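Local coordinates for protein cell division GTPase FtsZ, diverged (Clostridium botulinum C, PDB 3V3T) that belongs to the tubulin/FtsZ family as a diverged member, with a Rossmann-like N-terminal domain and a C-terminal domain of the TubZ type, at residues 8-13 / 92-97; 31-36 / 83-88; 120-125 / 158-163. The protein carries 1 engineered substitution. All blocks are in the same frame, centred on the assembly; numbering follows the deposited sequence. Where two conformers were deposited one is given.

Contact 1: residues 8-13 / 92-97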
loop_
_atom_site.group_PDB
_atom_site.type_symbol
_atom_site.label_atom_id
_atom_site.label_comp_id
_atom_site.label_asym_id
_atom_site.label_seq_id
_atom_site.Cartn_x
_atom_site.Cartn_y
_atom_site.Cartn_z
ATOM N N VAL A 8 -5.184 8.927 -7.400
ATOM C CA VAL A 8 -5.876 7.942 -8.230
ATOM C C VAL A 8 -5.256 6.589 -7.989
ATOM O O VAL A 8 -4.034 6.445 -8.032
ATOM C CB VAL A 8 -5.807 8.262 -9.735
ATOM C CG1 VAL A 8 -4.373 8.491 -10.171
ATOM C CG2 VAL A 8 -6.431 7.129 -10.540
ATOM N N PHE A 9 -6.101 5.603 -7.709
ATOM C CA PHE A 9 -5.654 4.227 -7.547
ATOM C C PHE A 9 -5.759 3.474 -8.866
ATOM O O PHE A 9 -6.734 3.617 -9.618
ATOM C CB PHE A 9 -6.496 3.502 -6.490
ATOM C CG PHE A 9 -6.213 3.945 -5.084
ATOM C CD1 PHE A 9 -5.128 3.436 -4.389
ATOM C CD2 PHE A 9 -7.026 4.866 -4.459
ATOM C CE1 PHE A 9 -4.852 3.842 -3.109
ATOM C CE2 PHE A 9 -6.761 5.271 -3.164
ATOM C CZ PHE A 9 -5.672 4.758 -2.492
ATOM N N ALA A 10 -4.755 2.658 -9.134
ATOM C CA ALA A 10 -4.814 1.757 -10.262
ATOM C C ALA A 10 -4.649 0.333 -9.767
ATOM O O ALA A 10 -3.563 -0.241 -9.852
ATOM C CB ALA A 10 -3.741 2.103 -11.271
ATOM N N PRO A 11 -5.728 -0.241 -9.223
ATOM C CA PRO A 11 -5.687 -1.661 -8.860
ATOM C C PRO A 11 -5.571 -2.489 -10.130
ATOM O O PRO A 11 -6.175 -2.147 -11.154
ATOM C CB PRO A 11 -7.033 -1.894 -8.182
ATOM C CG PRO A 11 -7.922 -0.832 -8.743
ATOM C CD PRO A 11 -7.058 0.358 -9.027
ATOM N N ILE A 12 -4.775 -3.551 -10.066
ATOM C CA ILE A 12 -4.543 -4.409 -11.214
ATOM C C ILE A 12 -4.737 -5.850 -10.779
ATOM O O ILE A 12 -4.009 -6.354 -9.913
ATOM C CB ILE A 12 -3.113 -4.214 -11.786
ATOM C CG1 ILE A 12 -2.973 -2.805 -12.378
ATOM C CG2 ILE A 12 -2.785 -5.297 -12.825
ATOM C CD1 ILE A 12 -1.641 -2.518 -12.976
ATOM N N GLY A 13 -5.726 -6.511 -11.374
ATOM C CA GLY A 13 -6.063 -7.873 -10.992
ATOM C C GLY A 13 -7.151 -7.944 -9.931
ATOM O O GLY A 13 -7.634 -6.922 -9.438
ATOM N N VAL A 92 -0.309 8.625 -7.967
ATOM C CA VAL A 92 -0.846 7.452 -8.625
ATOM C C VAL A 92 -0.390 6.219 -7.832
ATOM O O VAL A 92 0.807 5.999 -7.618
ATOM C CB VAL A 92 -0.353 7.365 -10.092
ATOM C CG1 VAL A 92 -0.967 6.194 -10.798
ATOM C CG2 VAL A 92 -0.686 8.643 -10.845
ATOM N N ILE A 93 -1.343 5.429 -7.362
ATOM C CA ILE A 93 -0.997 4.300 -6.518
ATOM C C ILE A 93 -1.514 3.016 -7.117
ATOM O O ILE A 93 -2.721 2.808 -7.231
ATOM C CB ILE A 93 -1.514 4.488 -5.071
ATOM C CG1 ILE A 93 -1.014 5.826 -4.496
ATOM C CG2 ILE A 93 -1.062 3.312 -4.170
ATOM C CD1 ILE A 93 -1.640 6.187 -3.098
ATOM N N PHE A 94 -0.587 2.168 -7.541
ATOM C CA PHE A 94 -0.956 0.880 -8.087
ATOM C C PHE A 94 -1.154 -0.058 -6.906
ATOM O O PHE A 94 -0.493 0.066 -5.870
ATOM C CB PHE A 94 0.154 0.353 -9.003
ATOM C CG PHE A 94 0.347 1.169 -10.234
ATOM C CD1 PHE A 94 -0.337 0.852 -11.399
ATOM C CD2 PHE A 94 1.192 2.272 -10.228
ATOM C CE1 PHE A 94 -0.178 1.623 -12.542
ATOM C CE2 PHE A 94 1.368 3.032 -11.364
ATOM C CZ PHE A 94 0.671 2.710 -12.526
ATOM N N VAL A 95 -2.062 -1.002 -7.071
ATOM C CA VAL A 95 -2.406 -1.913 -5.999
ATOM C C VAL A 95 -2.511 -3.317 -6.557
ATOM O O VAL A 95 -3.226 -3.548 -7.534
ATOM C CB VAL A 95 -3.752 -1.525 -5.393
ATOM C CG1 VAL A 95 -4.025 -2.363 -4.173
ATOM C CG2 VAL A 95 -3.763 -0.029 -5.030
ATOM N N ALA A 96 -1.791 -4.260 -5.964
ATOM C CA ALA A 96 -1.850 -5.625 -6.466
ATOM C C ALA A 96 -1.661 -6.673 -5.382
ATOM O O ALA A 96 -0.885 -6.486 -4.441
ATOM C CB ALA A 96 -0.796 -5.821 -7.554
ATOM N N THR A 97 -2.354 -7.789 -5.547
ATOM C CA THR A 97 -2.055 -9.003 -4.808
ATOM C C THR A 97 -0.872 -9.640 -5.524
ATOM O O THR A 97 -0.971 -10.028 -6.690
ATOM C CB THR A 97 -3.275 -9.955 -4.792
ATOM O OG1 THR A 97 -4.316 -9.349 -4.021
ATOM C CG2 THR A 97 -2.926 -11.272 -4.144
HETATM O O HOH W 1 -4.200 -7.960 -7.935
#
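A10 and F94 sit side by side on two parallel strands, and the methyl of A10 packs closely and obliquely against the ring: CB is 3.6 Å from CD1 of F94. V8 and V92 project to the same face and meet through their methyls, V8 CG1 lying 3.8 Å from V92 CG2. On the other face, with CG beside the backbone N (chi1 -72°), the F9 ring leans over to the neighbouring strand. Its CD1 is 3.8 Å from both I93 CB and V95 CG2. The ring also touches V20 and L23 of helix 14-26. These are neighbouring parallel strands within the Rossmann-like part of the sheet, with helix 14-26 covering the F9 face and helix 101-117 the F94 face. Backbone bonds run from I93 N to V8 O at 3.0 Å, from A10 N to I93 O at 2.8 Å and from I12 N to V95 O at 3.0 Å. One is long: V95 N reaches A10 O at 3.3 Å, from well above the carbonyl plane. The loose end comes after I12. There a water spans I12 O and T97 N in place of a direct bond, and T97 is partly exposed. G13 takes the N-cap position just before helix 14-26.

Contact 2: residues 31-36 / 83-88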
loop_
_atom_site.group_PDB
_atom_site.type_symbol
_atom_site.label_atom_id
_atom_site.label_comp_id
_atom_site.label_asym_id
_atom_site.label_seq_id
_atom_site.Cartn_x
_atom_site.Cartn_y
_atom_site.Cartn_z
ATOM N N ASN A 31 -10.153 8.686 -6.411
ATOM C CA ASN A 31 -10.334 8.287 -7.803
ATOM C C ASN A 31 -9.705 6.917 -8.051
ATOM O O ASN A 31 -8.749 6.535 -7.371
ATOM C CB ASN A 31 -9.679 9.301 -8.730
ATOM C CG ASN A 31 -10.123 10.724 -8.457
ATOM O OD1 ASN A 31 -11.269 11.096 -8.719
ATOM N ND2 ASN A 31 -9.207 11.535 -7.948
ATOM N N ALA A 32 -10.215 6.192 -9.044
ATOM C CA ALA A 32 -9.772 4.826 -9.281
ATOM C C ALA A 32 -10.067 4.398 -10.706
ATOM O O ALA A 32 -11.121 4.700 -11.245
ATOM C CB ALA A 32 -10.453 3.848 -8.284
ATOM N N LEU A 33 -9.119 3.686 -11.301
ATOM C CA LEU A 33 -9.317 3.021 -12.577
ATOM C C LEU A 33 -9.000 1.555 -12.349
ATOM O O LEU A 33 -7.838 1.182 -12.167
ATOM C CB LEU A 33 -8.368 3.585 -13.633
ATOM C CG LEU A 33 -8.463 2.882 -14.993
ATOM C CD1 LEU A 33 -9.801 3.172 -15.663
ATOM C CD2 LEU A 33 -7.327 3.301 -15.912
ATOM N N PHE A 34 -10.025 0.714 -12.317
ATOM C CA PHE A 34 -9.775 -0.702 -12.067
ATOM C C PHE A 34 -9.345 -1.389 -13.352
ATOM O O PHE A 34 -10.021 -1.299 -14.373
ATOM C CB PHE A 34 -11.005 -1.377 -11.502
ATOM C CG PHE A 34 -11.431 -0.849 -10.157
ATOM C CD1 PHE A 34 -11.269 -1.617 -9.013
ATOM C CD2 PHE A 34 -12.035 0.386 -10.045
ATOM C CE1 PHE A 34 -11.690 -1.149 -7.788
ATOM C CE2 PHE A 34 -12.459 0.859 -8.830
ATOM C CZ PHE A 34 -12.282 0.094 -7.692
ATOM N N ILE A 35 -8.216 -2.074 -13.292
ATOM C CA ILE A 35 -7.641 -2.690 -14.472
ATOM C C ILE A 35 -7.592 -4.187 -14.264
ATOM O O ILE A 35 -7.185 -4.656 -13.196
ATOM C CB ILE A 35 -6.214 -2.161 -14.698
ATOM C CG1 ILE A 35 -6.260 -0.674 -15.067
ATOM C CG2 ILE A 35 -5.496 -2.968 -15.761
ATOM C CD1 ILE A 35 -5.078 0.138 -14.519
ATOM N N ASN A 36 -8.009 -4.945 -15.276
ATOM C CA ASN A 36 -8.066 -6.396 -15.133
ATOM C C ASN A 36 -8.174 -7.139 -16.471
ATOM O O ASN A 36 -8.734 -6.625 -17.438
ATOM C CB ASN A 36 -9.249 -6.770 -14.228
ATOM C CG ASN A 36 -9.019 -8.060 -13.444
ATOM O OD1 ASN A 36 -8.316 -8.969 -13.890
ATOM N ND2 ASN A 36 -9.620 -8.139 -12.262
ATOM N N MET A 83 -4.312 8.744 -17.287
ATOM C CA MET A 83 -3.936 10.138 -17.476
ATOM C C MET A 83 -5.012 10.954 -18.177
ATOM O O MET A 83 -5.090 12.167 -18.005
ATOM C CB MET A 83 -2.612 10.232 -18.228
ATOM C CG MET A 83 -1.460 9.596 -17.469
ATOM S SD MET A 83 -1.400 10.223 -15.791
ATOM C CE MET A 83 -0.200 9.129 -15.022
ATOM N N GLU A 84 -5.847 10.296 -18.967
ATOM C CA GLU A 84 -6.934 11.005 -19.623
ATOM C C GLU A 84 -7.890 11.522 -18.563
ATOM O O GLU A 84 -8.135 12.729 -18.451
ATOM C CB GLU A 84 -7.688 10.086 -20.584
ATOM C CG GLU A 84 -8.968 10.699 -21.131
ATOM C CD GLU A 84 -9.810 9.707 -21.909
ATOM O OE1 GLU A 84 -10.566 8.942 -21.272
ATOM O OE2 GLU A 84 -9.720 9.696 -23.157
ATOM N N LYS A 85 -8.405 10.587 -17.770
ATOM C CA LYS A 85 -9.459 10.876 -16.809
ATOM C C LYS A 85 -8.947 11.595 -15.565
ATOM O O LYS A 85 -9.623 12.468 -15.021
ATOM C CB LYS A 85 -10.158 9.573 -16.415
ATOM C CG LYS A 85 -10.585 8.738 -17.617
ATOM C CD LYS A 85 -11.243 7.437 -17.191
ATOM C CE LYS A 85 -11.881 6.736 -18.379
ATOM N NZ LYS A 85 -12.648 5.533 -17.955
ATOM N N PHE A 86 -7.741 11.237 -15.135
ATOM C CA PHE A 86 -7.213 11.680 -13.844
ATOM C C PHE A 86 -5.867 12.377 -13.978
ATOM O O PHE A 86 -4.975 12.156 -13.163
ATOM C CB PHE A 86 -7.094 10.489 -12.882
ATOM C CG PHE A 86 -8.354 9.677 -12.776
ATOM C CD1 PHE A 86 -9.496 10.217 -12.207
ATOM C CD2 PHE A 86 -8.408 8.388 -13.270
ATOM C CE1 PHE A 86 -10.664 9.482 -12.118
ATOM C CE2 PHE A 86 -9.575 7.640 -13.178
ATOM C CZ PHE A 86 -10.701 8.186 -12.604
ATOM N N SER A 87 -5.729 13.208 -15.010
ATOM C CA SER A 87 -4.484 13.926 -15.262
ATOM C C SER A 87 -4.232 14.990 -14.196
ATOM O O SER A 87 -3.098 15.431 -13.998
ATOM C CB SER A 87 -4.509 14.584 -16.649
ATOM O OG SER A 87 -5.268 15.780 -16.640
ATOM N N SER A 88 -5.297 15.413 -13.522
ATOM C CA SER A 88 -5.180 16.365 -12.423
ATOM C C SER A 88 -4.661 15.719 -11.117
ATOM O O SER A 88 -4.408 16.417 -10.130
ATOM C CB SER A 88 -6.528 17.047 -12.178
ATOM O OG SER A 88 -7.557 16.082 -12.021
#
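N31 begins the strand and makes the closest approach to F86. Its CB is 3.5 Å from F86 CE1, and its CG is 3.8 Å from F86 CD1. The CG lies beside the backbone N (chi1 -52°), which brings the amide obliquely across CD1 and CE1 of the ring. The amide and ring planes are 34° apart, so the two groups are tilted and not stacked. The amide is held from elsewhere: N31 ND2 donates to I7 O, on the neighbouring strand 7-11.

A32 turns its methyl away, toward V20 and L24 of helix 14-26. It meets F86 through its backbone instead, with A32 O 3.8 Å from F86 CZ. L33 points back to the 83-88 side. Its CB lies at the ring edge, near the ring plane, 4.3 Å from F86 CE2. Its CD1 is 4.4 Å from K85 NZ, and the side chain also touches Q81 and I82 of helix 75-85. Beyond L33, I35 reaches I78, further back in the same helix.

F86 is the first residue to leave helical geometry after helix 75-85. Its ring lies between the helix end and strand 31-36 of the Rossmann-like sheet. K85 CB sits 3.7 Å above the ring centre, and H50 meets the ring edge-to-face. K85 thus covers one face of the ring, and the strand meets its CD1, CE1, CZ and CE2 atoms.

No hydrogen bond joins the two segments. Between them the contact is van der Waals in kind, mostly through the F86 ring. N31 ND2 is satisfied by I7 O of the neighbouring strand, and not by anything in 83-88.

Contact 3: residues 120-125 / 158-163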
loop_
_atom_site.group_PDB
_atom_site.type_symbol
_atom_site.label_atom_id
_atom_site.label_comp_id
_atom_site.label_asym_id
_atom_site.label_seq_id
_atom_site.Cartn_x
_atom_site.Cartn_y
_atom_site.Cartn_z
ATOM N N ASN A 120 7.219 13.922 -13.010
ATOM C CA ASN A 120 6.723 14.903 -12.043
ATOM C C ASN A 120 5.572 14.425 -11.149
ATOM O O ASN A 120 5.247 15.077 -10.146
ATOM C CB ASN A 120 6.343 16.204 -12.751
ATOM C CG ASN A 120 7.560 16.992 -13.203
ATOM O OD1 ASN A 120 8.557 17.074 -12.480
ATOM N ND2 ASN A 120 7.492 17.563 -14.405
ATOM N N LYS A 121 4.958 13.298 -11.500
ATOM C CA LYS A 121 3.966 12.697 -10.612
ATOM C C LYS A 121 4.636 11.804 -9.574
ATOM O O LYS A 121 5.745 11.312 -9.788
ATOM C CB LYS A 121 2.916 11.896 -11.401
ATOM C CG LYS A 121 2.085 12.743 -12.362
ATOM C CD LYS A 121 0.926 11.946 -12.956
ATOM C CE LYS A 121 0.205 12.722 -14.063
ATOM N NZ LYS A 121 -0.440 13.984 -13.583
ATOM N N HIS A 122 3.965 11.615 -8.441
ATOM C CA HIS A 122 4.434 10.674 -7.436
ATOM C C HIS A 122 3.732 9.333 -7.583
ATOM O O HIS A 122 2.523 9.274 -7.810
ATOM C CB HIS A 122 4.231 11.185 -6.010
ATOM C CG HIS A 122 4.665 10.195 -4.977
ATOM N ND1 HIS A 122 5.988 10.010 -4.638
ATOM C CD2 HIS A 122 3.963 9.282 -4.264
ATOM C CE1 HIS A 122 6.077 9.048 -3.738
ATOM N NE2 HIS A 122 4.864 8.589 -3.494
ATOM N N PHE A 123 4.508 8.256 -7.481
ATOM C CA PHE A 123 3.964 6.910 -7.630
ATOM C C PHE A 123 4.128 6.082 -6.381
ATOM O O PHE A 123 5.151 6.152 -5.696
ATOM C CB PHE A 123 4.571 6.179 -8.830
ATOM C CG PHE A 123 4.188 6.782 -10.144
ATOM C CD1 PHE A 123 3.027 6.398 -10.782
ATOM C CD2 PHE A 123 4.968 7.759 -10.721
ATOM C CE1 PHE A 123 2.665 6.968 -11.982
ATOM C CE2 PHE A 123 4.609 8.329 -11.920
ATOM C CZ PHE A 123 3.453 7.929 -12.550
ATOM N N GLY A 124 3.104 5.291 -6.095
ATOM C CA GLY A 124 3.149 4.386 -4.972
ATOM C C GLY A 124 2.637 3.016 -5.361
ATOM O O GLY A 124 2.057 2.811 -6.431
ATOM N N PHE A 125 2.859 2.072 -4.462
ATOM C CA PHE A 125 2.521 0.687 -4.698
ATOM C C PHE A 125 2.010 0.082 -3.404
ATOM O O PHE A 125 2.696 0.131 -2.373
ATOM C CB PHE A 125 3.758 -0.082 -5.147
ATOM C CG PHE A 125 3.532 -1.576 -5.266
ATOM C CD1 PHE A 125 2.610 -2.076 -6.175
ATOM C CD2 PHE A 125 4.253 -2.468 -4.487
ATOM C CE1 PHE A 125 2.390 -3.435 -6.297
ATOM C CE2 PHE A 125 4.052 -3.832 -4.600
ATOM C CZ PHE A 125 3.117 -4.325 -5.504
ATOM N N ASP A 158 12.350 5.206 -5.550
ATOM C CA ASP A 158 11.634 6.127 -6.443
ATOM C C ASP A 158 10.115 6.168 -6.211
ATOM O O ASP A 158 9.390 6.958 -6.836
ATOM C CB ASP A 158 11.902 5.784 -7.915
ATOM C CG ASP A 158 13.365 5.932 -8.302
ATOM O OD1 ASP A 158 14.075 6.744 -7.666
ATOM O OD2 ASP A 158 13.799 5.228 -9.246
ATOM N N ILE A 159 9.628 5.309 -5.326
ATOM C CA ILE A 159 8.196 5.199 -5.098
ATOM C C ILE A 159 7.928 5.021 -3.615
ATOM O O ILE A 159 8.829 4.716 -2.836
ATOM C CB ILE A 159 7.594 3.977 -5.827
ATOM C CG1 ILE A 159 8.175 2.681 -5.269
ATOM C CG2 ILE A 159 7.820 4.062 -7.355
ATOM C CD1 ILE A 159 7.321 1.439 -5.607
ATOM N N SER A 160 6.682 5.203 -3.217
ATOM C CA SER A 160 6.322 4.890 -1.847
ATOM C C SER A 160 5.663 3.508 -1.862
ATOM O O SER A 160 5.021 3.125 -2.833
ATOM C CB SER A 160 5.433 5.980 -1.267
ATOM O OG SER A 160 4.182 5.972 -1.894
ATOM N N ILE A 161 5.890 2.722 -0.822
ATOM C CA ILE A 161 5.474 1.323 -0.832
ATOM C C ILE A 161 4.632 1.044 0.417
ATOM O O ILE A 161 5.047 1.378 1.522
ATOM C CB ILE A 161 6.710 0.375 -0.819
ATOM C CG1 ILE A 161 7.480 0.460 -2.136
ATOM C CG2 ILE A 161 6.293 -1.072 -0.552
ATOM C CD1 ILE A 161 8.814 -0.292 -2.117
ATOM N N TYR A 162 3.447 0.462 0.237
ATOM C CA TYR A 162 2.635 0.029 1.362
ATOM C C TYR A 162 2.574 -1.483 1.240
ATOM O O TYR A 162 1.844 -2.005 0.409
ATOM C CB TYR A 162 1.217 0.614 1.298
ATOM C CG TYR A 162 1.131 2.134 1.262
ATOM C CD1 TYR A 162 0.747 2.852 2.389
ATOM C CD2 TYR A 162 1.416 2.853 0.093
ATOM C CE1 TYR A 162 0.657 4.228 2.369
ATOM C CE2 TYR A 162 1.332 4.250 0.066
ATOM C CZ TYR A 162 0.945 4.924 1.211
ATOM O OH TYR A 162 0.845 6.289 1.232
ATOM N N LEU A 163 3.374 -2.182 2.040
ATOM C CA LEU A 163 3.541 -3.617 1.878
ATOM C C LEU A 163 2.725 -4.330 2.937
ATOM O O LEU A 163 3.027 -4.222 4.141
ATOM C CB LEU A 163 5.024 -4.001 2.019
ATOM C CG LEU A 163 5.389 -5.423 1.565
ATOM C CD1 LEU A 163 4.906 -5.623 0.128
ATOM C CD2 LEU A 163 6.913 -5.714 1.658
HETATM O O HOH W 2 7.372 8.370 -7.436
#
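I159 packs its side chain against F123 and F125 of strand 122-125. Its CB lies 3.3 Å from F123 O. From there the side chain forks. CG2 meets the same carbonyl, 3.8 Å from F123 O, and also packs at 4.1 Å on F123 CB. The other branch, CG1, stands between the backbone N and the carbonyl carbon (chi1 64°). It carries CD1 forward to within 3.9 Å of F125 CB. I149 of helix 136-152 touches both I159 and F125, so the branch tip lies under the helix that links the two strands in a beta-alpha-beta crossover.

The strands run parallel. S160 N donates to F123 O at 3.1 Å, F125 N to S160 O at 2.9 Å, and Y162 N to F125 O at 2.7 Å. The last bond is nearly straight, at 174°. Near the start of the pairing a water bridges F123 N and D158 O. H122 NE2 lies 3.1 Å from S160 OG, a hydrogen bond in the conformer given; H122 was modelled in two, so this bond is less certain.

F123 O is thus bonded by S160 N while pressed by I159 carbons, which combines polar pairing with apolar cover in a buried site.

Overall arrangement
Contacts 1 and 3 pair strands of the parallel part of one mixed sheet in the Tubulin/FtsZ GTPase domain, and contact 2 packs the end of helix 75-85 on strand 31-36 of it. The strands lie in the order 31-36, 7-11, 91-97, 122-129, 160-165. Contact 1 forms the middle. Its centre is about 10 Å from that of contact 2 and about 11 Å from that of contact 3; the centres of contacts 2 and 3 are about 16 Å apart. Strand 7-11 bonds to 31-36, and strand 91-97 to 122-129, so contact 1 joins the others. Along the chain, contact 2 falls between the two segments of contact 1, and contact 3 follows both. K121 NZ bonds to S87 O, tying contact 3 directly to contact 2.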